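Side-chain contacts in uncharacterized protein (Exiguobacterium sibiricum, PDB 3B77), which is of unknown function but carries a bacterial pleckstrin-homology domain joined to a helical region that probably drives oligomerisation: residues 21-25 against 26-30; 156-159 against 160-164; 172-175 against 176-180. All coordinates share one frame; numbering follows the deposited sequence.

Contact 1 (21-25 against 26-30)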
loop_
_atom_site.group_PDB
_atom_site.type_symbol
_atom_site.label_atom_id
_atom_site.label_comp_id
_atom_site.label_asym_id
_atom_site.label_seq_id
_atom_site.Cartn_x
_atom_site.Cartn_y
_atom_site.Cartn_z
ATOM N N TYR A 21 -5.626 52.345 34.856
ATOM C CA TYR A 21 -5.749 51.028 34.251
ATOM C C TYR A 21 -4.421 50.494 33.772
ATOM O O TYR A 21 -4.353 49.390 33.262
ATOM C CB TYR A 21 -6.780 51.077 33.122
ATOM C CG TYR A 21 -8.080 51.653 33.616
ATOM C CD1 TYR A 21 -8.970 50.875 34.337
ATOM C CD2 TYR A 21 -8.388 52.998 33.426
ATOM C CE1 TYR A 21 -10.154 51.400 34.826
ATOM C CE2 TYR A 21 -9.569 53.531 33.903
ATOM C CZ TYR A 21 -10.454 52.727 34.603
ATOM O OH TYR A 21 -11.643 53.234 35.099
ATOM N N VAL A 22 -3.361 51.268 33.949
ATOM C CA VAL A 22 -2.024 50.817 33.581
ATOM C C VAL A 22 -1.548 49.898 34.682
ATOM O O VAL A 22 -1.796 50.175 35.852
ATOM C CB VAL A 22 -1.056 51.997 33.380
ATOM C CG1 VAL A 22 0.383 51.513 33.324
ATOM C CG2 VAL A 22 -1.414 52.752 32.098
ATOM N N LEU A 23 -0.916 48.786 34.306
ATOM C CA LEU A 23 -0.444 47.794 35.269
ATOM C C LEU A 23 0.921 48.194 35.782
ATOM O O LEU A 23 1.928 47.559 35.486
ATOM C CB LEU A 23 -0.393 46.397 34.651
ATOM C CG LEU A 23 -1.675 45.935 33.966
ATOM C CD1 LEU A 23 -1.517 44.531 33.434
ATOM C CD2 LEU A 23 -2.841 46.027 34.911
ATOM N N HIS A 24 0.941 49.254 36.574
ATOM C CA HIS A 24 2.162 49.722 37.211
ATOM C C HIS A 24 2.806 48.612 38.021
ATOM O O HIS A 24 4.030 48.559 38.147
ATOM C CB HIS A 24 1.845 50.892 38.136
ATOM C CG HIS A 24 1.191 52.036 37.434
ATOM N ND1 HIS A 24 1.877 52.873 36.581
ATOM C CD2 HIS A 24 -0.097 52.453 37.420
ATOM C CE1 HIS A 24 1.042 53.763 36.078
ATOM N NE2 HIS A 24 -0.160 53.533 36.573
ATOM N N GLU A 25 1.965 47.736 38.575
ATOM C CA GLU A 25 2.406 46.572 39.333
ATOM C C GLU A 25 3.345 45.664 38.526
ATOM O O GLU A 25 4.262 45.068 39.084
ATOM C CB GLU A 25 1.190 45.769 39.822
ATOM C CG GLU A 25 0.336 46.467 40.909
ATOM C CD GLU A 25 -0.843 47.308 40.380
ATOM O OE1 GLU A 25 -0.830 47.778 39.215
ATOM O OE2 GLU A 25 -1.795 47.497 41.171
ATOM N N ASP A 26 3.112 45.570 37.218
ATOM C CA ASP A 26 3.961 44.778 36.322
ATOM C C ASP A 26 4.960 45.608 35.534
ATOM O O ASP A 26 5.496 45.130 34.538
ATOM C CB ASP A 26 3.111 43.977 35.342
ATOM C CG ASP A 26 2.082 43.136 36.039
ATOM O OD1 ASP A 26 1.095 43.713 36.535
ATOM O OD2 ASP A 26 2.262 41.903 36.090
ATOM N N GLY A 27 5.222 46.832 35.992
ATOM C CA GLY A 27 6.192 47.716 35.359
ATOM C C GLY A 27 5.749 48.299 34.023
ATOM O O GLY A 27 6.577 48.752 33.219
ATOM N N GLU A 28 4.444 48.306 33.785
ATOM C CA GLU A 28 3.909 48.879 32.578
ATOM C C GLU A 28 4.006 50.410 32.655
ATOM O O GLU A 28 3.614 51.035 33.643
ATOM C CB GLU A 28 2.466 48.438 32.356
ATOM C CG GLU A 28 1.962 48.818 30.982
ATOM C CD GLU A 28 0.533 48.465 30.770
ATOM O OE1 GLU A 28 -0.184 48.351 31.771
ATOM O OE2 GLU A 28 0.107 48.338 29.594
ATOM N N LYS A 29 4.516 51.002 31.581
ATOM C CA LYS A 29 4.838 52.408 31.550
ATOM C C LYS A 29 4.203 53.062 30.308
ATOM O O LYS A 29 4.217 52.488 29.227
ATOM C CB LYS A 29 6.367 52.517 31.584
ATOM C CG LYS A 29 6.950 53.860 31.194
ATOM C CD LYS A 29 8.449 53.947 31.503
ATOM C CE LYS A 29 9.076 55.135 30.791
ATOM N NZ LYS A 29 8.212 56.320 30.908
ATOM N N ILE A 30 3.622 54.251 30.473
ATOM C CA ILE A 30 2.955 54.967 29.366
ATOM C C ILE A 30 3.976 55.725 28.554
ATOM O O ILE A 30 4.754 56.478 29.111
ATOM C CB ILE A 30 1.932 55.999 29.847
ATOM C CG1 ILE A 30 0.884 55.371 30.768
ATOM C CG2 ILE A 30 1.234 56.622 28.666
ATOM C CD1 ILE A 30 -0.086 56.372 31.398
#
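Leu23 and Glu28 close a tight local turn in the loop that leads from strand 6-7 into strand 30-35 of the bacterial PH domain. Leu23 is the centre of an inverse gamma turn, a short 3-10 segment follows at His24 and Glu25, and Gly27, at positive phi, brings the chain back. Two backbone amides grip Leu23 O from opposite faces of its carbonyl plane: Asp26 N at 2.9 Å and Glu28 N at 3.1 Å. Gly27 N adds a further bond to His24 O.

The side chain of Glu28 then reaches back across the turn. With CG anti to its own amide nitrogen (chi1 -170°) and the rest of the chain extended, the carboxylate is carried to the Leu23 amide, whose N-H meets OE1 nearly along the carboxylate's C-O bond. The other oxygen, OE2, is shared between Thr44 OG1 and a salt bridge to Arg65, tying the turn to the strands on which those residues lie. Replacing Glu28 with an alanine would probably leave the Leu23 amide without its acceptor and Arg65 without this carboxylate mate.

Val22 divides its two methyls. CG1 lies 3.6 Å from Glu28 OE1 and also packs against one face of the His24 imidazole, whose NE2 bonds to Asp19 O. CG2 touches Ile30 CG1 at 3.7 Å. Asp26 OD1 is hydrogen-bonded to Tyr190 OH of the second subunit. The bond from Leu23 N to Glu28 OE1 is short and nearly straight, 2.7 Å with an N-H...O angle of 169°.

Contact 2 (156-159 against 160-164)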
loop_
_atom_site.group_PDB
_atom_site.type_symbol
_atom_site.label_atom_id
_atom_site.label_comp_id
_atom_site.label_asym_id
_atom_site.label_seq_id
_atom_site.Cartn_x
_atom_site.Cartn_y
_atom_site.Cartn_z
ATOM N N VAL A 156 15.849 3.743 27.518
ATOM C CA VAL A 156 14.685 4.190 26.706
ATOM C C VAL A 156 13.757 5.198 27.399
ATOM O O VAL A 156 13.444 6.227 26.817
ATOM C CB VAL A 156 13.884 3.016 26.103
ATOM C CG1 VAL A 156 12.774 3.544 25.168
ATOM C CG2 VAL A 156 14.817 2.083 25.352
ATOM N N PRO A 157 13.373 4.948 28.669
ATOM C CA PRO A 157 12.453 5.897 29.338
ATOM C C PRO A 157 13.051 7.268 29.624
ATOM O O PRO A 157 12.370 8.266 29.411
ATOM C CB PRO A 157 12.064 5.171 30.622
ATOM C CG PRO A 157 12.514 3.746 30.420
ATOM C CD PRO A 157 13.707 3.812 29.552
ATOM N N GLN A 158 14.313 7.304 30.042
ATOM C CA GLN A 158 15.048 8.568 30.271
ATOM C C GLN A 158 15.185 9.367 28.979
ATOM O O GLN A 158 15.017 10.589 28.958
ATOM C CB GLN A 158 16.470 8.314 30.838
ATOM C CG GLN A 158 17.146 9.575 31.364
ATOM C CD GLN A 158 16.319 10.239 32.486
ATOM O OE1 GLN A 158 15.545 9.569 33.176
ATOM N NE2 GLN A 158 16.453 11.559 32.646
ATOM N N THR A 159 15.538 8.652 27.913
ATOM C CA THR A 159 15.689 9.224 26.607
ATOM C C THR A 159 14.304 9.729 26.168
ATOM O O THR A 159 14.229 10.798 25.618
ATOM C CB THR A 159 16.247 8.216 25.589
ATOM O OG1 THR A 159 17.591 7.847 25.921
ATOM C CG2 THR A 159 16.296 8.816 24.256
ATOM N N PHE A 160 13.248 8.985 26.466
ATOM C CA PHE A 160 11.844 9.386 26.108
ATOM C C PHE A 160 11.432 10.652 26.840
ATOM O O PHE A 160 10.897 11.526 26.262
ATOM C CB PHE A 160 10.880 8.238 26.405
ATOM C CG PHE A 160 9.426 8.589 26.276
ATOM C CD1 PHE A 160 8.834 8.785 25.045
ATOM C CD2 PHE A 160 8.630 8.663 27.390
ATOM C CE1 PHE A 160 7.473 9.084 24.942
ATOM C CE2 PHE A 160 7.277 8.996 27.283
ATOM C CZ PHE A 160 6.704 9.173 26.048
ATOM N N LYS A 161 11.814 10.758 28.114
ATOM C CA LYS A 161 11.553 11.946 28.944
ATOM C C LYS A 161 12.252 13.186 28.386
ATOM O O LYS A 161 11.602 14.236 28.096
ATOM C CB LYS A 161 12.101 11.667 30.368
ATOM C CG LYS A 161 11.832 12.756 31.433
ATOM C CD LYS A 161 12.433 12.286 32.782
ATOM C CE LYS A 161 12.132 13.274 33.898
ATOM N NZ LYS A 161 12.816 12.808 35.113
ATOM N N ASP A 162 13.600 13.048 28.332
ATOM C CA ASP A 162 14.516 14.099 27.857
ATOM C C ASP A 162 14.100 14.606 26.431
ATOM O O ASP A 162 14.279 15.775 26.099
ATOM C CB ASP A 162 15.954 13.565 27.831
ATOM C CG ASP A 162 16.560 13.250 29.256
ATOM O OD1 ASP A 162 16.087 13.707 30.322
ATOM O OD2 ASP A 162 17.581 12.533 29.299
ATOM N N LEU A 163 13.516 13.740 25.600
ATOM C CA LEU A 163 13.197 14.089 24.219
ATOM C C LEU A 163 11.917 14.894 24.171
ATOM O O LEU A 163 11.737 15.828 23.368
ATOM C CB LEU A 163 13.078 12.773 23.451
ATOM C CG LEU A 163 12.964 12.721 21.924
ATOM C CD1 LEU A 163 13.668 13.864 21.204
ATOM C CD2 LEU A 163 13.429 11.344 21.442
ATOM N N SER A 164 11.011 14.525 25.057
ATOM C CA SER A 164 9.787 15.245 25.259
ATOM C C SER A 164 10.104 16.659 25.755
ATOM O O SER A 164 9.486 17.625 25.306
ATOM C CB SER A 164 8.899 14.462 26.243
ATOM O OG SER A 164 8.854 13.055 25.919
#
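Gln158 and Asp162 approach each other one turn apart near the start of helix 156-178, in the YvbH-like region, which probably mediates oligomerisation. Backbone bonds come first: Phe160 N to Val156 O, Lys161 N to Pro157 O and Asp162 N to Gln158 O form the regular i to i+4 ladder, while Leu163 N to Thr159 O is weak.

Among polar side chains, Gln158 bends at chi2 (59°), which turns its amide along the helix towards Asp162, and NE2 comes to 3.2 Å from Asp162 OD1. The amide and carboxylate planes stand 76° apart, so the two groups meet steeply turned rather than stacked. The other carboxylate oxygen, OD2, lies 3.6 Å from Gln158 CG. Ser164 OG bonds to Phe160 O at 2.6 Å, and Ser164 N reaches the same oxygen at 3.2 Å from the opposite face of the carbonyl plane. Thr159 OG1 turns back to Asn155 O.

Looser van der Waals contacts fill in the rest. Lys161 runs out fully extended, its CD passing 4.1 Å from Gln158 NE2. Phe160 sets its CB 3.3 Å from Val156 O, and one face of its ring lies under Ser164 OG, 4.2 Å above the ring centre.

Helices of other subunits pack round this one. From helix 108-146 of the second subunit, Leu139 meets Phe160 and Ser142 bonds to Ser164 OG; from that of the fourth, Ile145 meets Phe160. Helix 156-178 of the third brings Val156, Pro157 and Phe160 against Thr159, Asp162 and Leu163, so the same early turns meet between subunits.

Contact 3 (172-175 against 176-180)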
loop_
_atom_site.group_PDB
_atom_site.type_symbol
_atom_site.label_atom_id
_atom_site.label_comp_id
_atom_site.label_asym_id
_atom_site.label_seq_id
_atom_site.Cartn_x
_atom_site.Cartn_y
_atom_site.Cartn_z
ATOM N N GLN A 172 8.411 26.143 23.134
ATOM C CA GLN A 172 8.133 27.169 24.100
ATOM C C GLN A 172 9.059 28.352 23.962
ATOM O O GLN A 172 8.617 29.502 23.951
ATOM C CB GLN A 172 8.292 26.595 25.490
ATOM C CG GLN A 172 7.923 27.608 26.530
ATOM C CD GLN A 172 8.478 27.259 27.834
ATOM O OE1 GLN A 172 9.681 26.907 27.913
ATOM N NE2 GLN A 172 7.638 27.373 28.912
ATOM N N GLY A 173 10.355 28.070 23.927
ATOM C CA GLY A 173 11.367 29.115 23.772
ATOM C C GLY A 173 11.027 29.968 22.575
ATOM O O GLY A 173 11.006 31.157 22.660
ATOM N N HIS A 174 10.695 29.345 21.469
ATOM C CA HIS A 174 10.417 30.063 20.258
ATOM C C HIS A 174 9.120 30.854 20.338
ATOM O O HIS A 174 9.075 31.985 19.848
ATOM C CB HIS A 174 10.450 29.117 19.037
ATOM C CG HIS A 174 11.849 28.724 18.621
ATOM N ND1 HIS A 174 12.600 29.481 17.754
ATOM C CD2 HIS A 174 12.639 27.684 18.984
ATOM C CE1 HIS A 174 13.784 28.920 17.583
ATOM N NE2 HIS A 174 13.835 27.826 18.320
ATOM N N TYR A 175 8.094 30.285 20.984
ATOM C CA TYR A 175 6.838 30.987 21.200
ATOM C C TYR A 175 7.097 32.324 21.922
ATOM O O TYR A 175 6.642 33.362 21.493
ATOM C CB TYR A 175 5.834 30.123 21.997
ATOM C CG TYR A 175 4.461 30.790 22.156
ATOM C CD1 TYR A 175 3.547 30.800 21.123
ATOM C CD2 TYR A 175 4.108 31.411 23.355
ATOM C CE1 TYR A 175 2.303 31.431 21.271
ATOM C CE2 TYR A 175 2.910 32.026 23.529
ATOM C CZ TYR A 175 1.988 32.044 22.473
ATOM O OH TYR A 175 0.759 32.666 22.609
ATOM N N TYR A 176 7.855 32.288 23.009
ATOM C CA TYR A 176 8.124 33.498 23.767
ATOM C C TYR A 176 9.156 34.410 23.131
ATOM O O TYR A 176 9.166 35.612 23.380
ATOM C CB TYR A 176 8.524 33.159 25.199
ATOM C CG TYR A 176 7.382 32.588 26.016
ATOM C CD1 TYR A 176 6.073 33.118 25.887
ATOM C CD2 TYR A 176 7.599 31.545 26.957
ATOM C CE1 TYR A 176 5.002 32.625 26.622
ATOM C CE2 TYR A 176 6.512 31.041 27.722
ATOM C CZ TYR A 176 5.203 31.601 27.519
ATOM O OH TYR A 176 4.084 31.194 28.210
ATOM N N LYS A 177 10.031 33.870 22.305
ATOM C CA LYS A 177 10.986 34.731 21.614
ATOM C C LYS A 177 10.372 35.549 20.488
ATOM O O LYS A 177 10.705 36.715 20.339
ATOM C CB LYS A 177 12.105 33.902 21.034
ATOM C CG LYS A 177 13.233 34.720 20.473
ATOM C CD LYS A 177 14.481 33.861 20.305
ATOM C CE LYS A 177 15.671 34.684 19.825
ATOM N NZ LYS A 177 16.964 33.917 19.718
ATOM N N TRP A 178 9.498 34.937 19.689
ATOM C CA TRP A 178 8.986 35.575 18.511
ATOM C C TRP A 178 7.591 36.177 18.709
ATOM O O TRP A 178 7.056 36.748 17.772
ATOM C CB TRP A 178 8.998 34.605 17.314
ATOM C CG TRP A 178 10.310 33.954 17.108
ATOM C CD1 TRP A 178 10.608 32.636 17.257
ATOM C CD2 TRP A 178 11.542 34.606 16.816
ATOM N NE1 TRP A 178 11.962 32.418 17.058
ATOM C CE2 TRP A 178 12.552 33.614 16.783
ATOM C CE3 TRP A 178 11.891 35.933 16.588
ATOM C CZ2 TRP A 178 13.866 33.900 16.486
ATOM C CZ3 TRP A 178 13.200 36.225 16.301
ATOM C CH2 TRP A 178 14.188 35.210 16.269
ATOM N N ASN A 179 7.002 36.008 19.894
ATOM C CA ASN A 179 5.812 36.752 20.323
ATOM C C ASN A 179 6.219 37.585 21.519
ATOM O O ASN A 179 5.677 37.390 22.608
ATOM C CB ASN A 179 4.688 35.842 20.792
ATOM C CG ASN A 179 4.108 35.037 19.706
ATOM O OD1 ASN A 179 3.425 35.558 18.824
ATOM N ND2 ASN A 179 4.305 33.734 19.793
ATOM N N GLN A 180 7.160 38.508 21.340
ATOM C CA GLN A 180 7.629 39.308 22.466
ATOM C C GLN A 180 6.524 40.183 23.072
ATOM O O GLN A 180 5.588 40.622 22.395
ATOM C CB GLN A 180 8.888 40.086 22.108
ATOM C CG GLN A 180 8.744 41.413 21.432
ATOM C CD GLN A 180 10.136 42.030 21.060
ATOM O OE1 GLN A 180 11.011 41.349 20.480
ATOM N NE2 GLN A 180 10.330 43.314 21.389
#
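His174 and Trp178 both carry CG anti to the carbonyl carbon (chi1 -75° and -51°), which sends the two rings out side by side from successive turns, pointing the same way. Trp178 NE1 then donates to His174 ND1 at 3.1 Å. The acceptor lies in the indole plane, whereas the donor is tilted 15° from the imidazole plane. The rings meet rim to rim, and ND1, as the acceptor here, is an unprotonated nitrogen.

Tyr175 takes the other course, with CG anti to its amide nitrogen, and its ring comes across to that of Tyr176. They form an offset edge-to-face pair, the edge of Tyr175 directed at the face of Tyr176, with centroids 5.5 Å apart. Gln172 CG packs 3.9 Å from Tyr176 CE2, its amide plane turned 38° from the ring.

This part of helix 156-178 packs back along helix 108-146 in the YvbH-like region, which probably mediates oligomerisation. Tyr176 N, Lys177 N and Trp178 N bond to Gln172 O, Gly173 O and His174 O, and Asn179 N bonds weakly to Tyr175 O. Asn179 ND2 gives Tyr175 O a second bond at 2.9 Å and also lies 3.3 Å above the face of the Tyr175 ring, towards its rim.

Within the chain, His174 and Trp178 pack on Ala135 and Met131 of helix 108-146. Phe168 of the third subunit meets the His174 ring edge-to-face and also touches Trp178. Met131 of the second subunit packs against Gln172, Tyr175 and Tyr176.

Overall arrangement
Contacts 2 and 3 occupy the beginning and end of one helix, 156-178, with centres 24 Å apart and nearest atoms about 9 Å apart; neither touches the other. Contact 1 belongs to the PH domain instead. Its centre is 22 Å from that of contact 3 and 41 Å from that of contact 2, so contact 3 is the nearer of the two to contact 1, nearest atoms about 12 Å apart. What the three share is the second subunit, which each of them touches; contacts 2 and 3 each also meet a further subunit. The packing at contacts 2 and 3 is consistent with an oligomerisation role for the helical region. No active site or ligand pocket is identified.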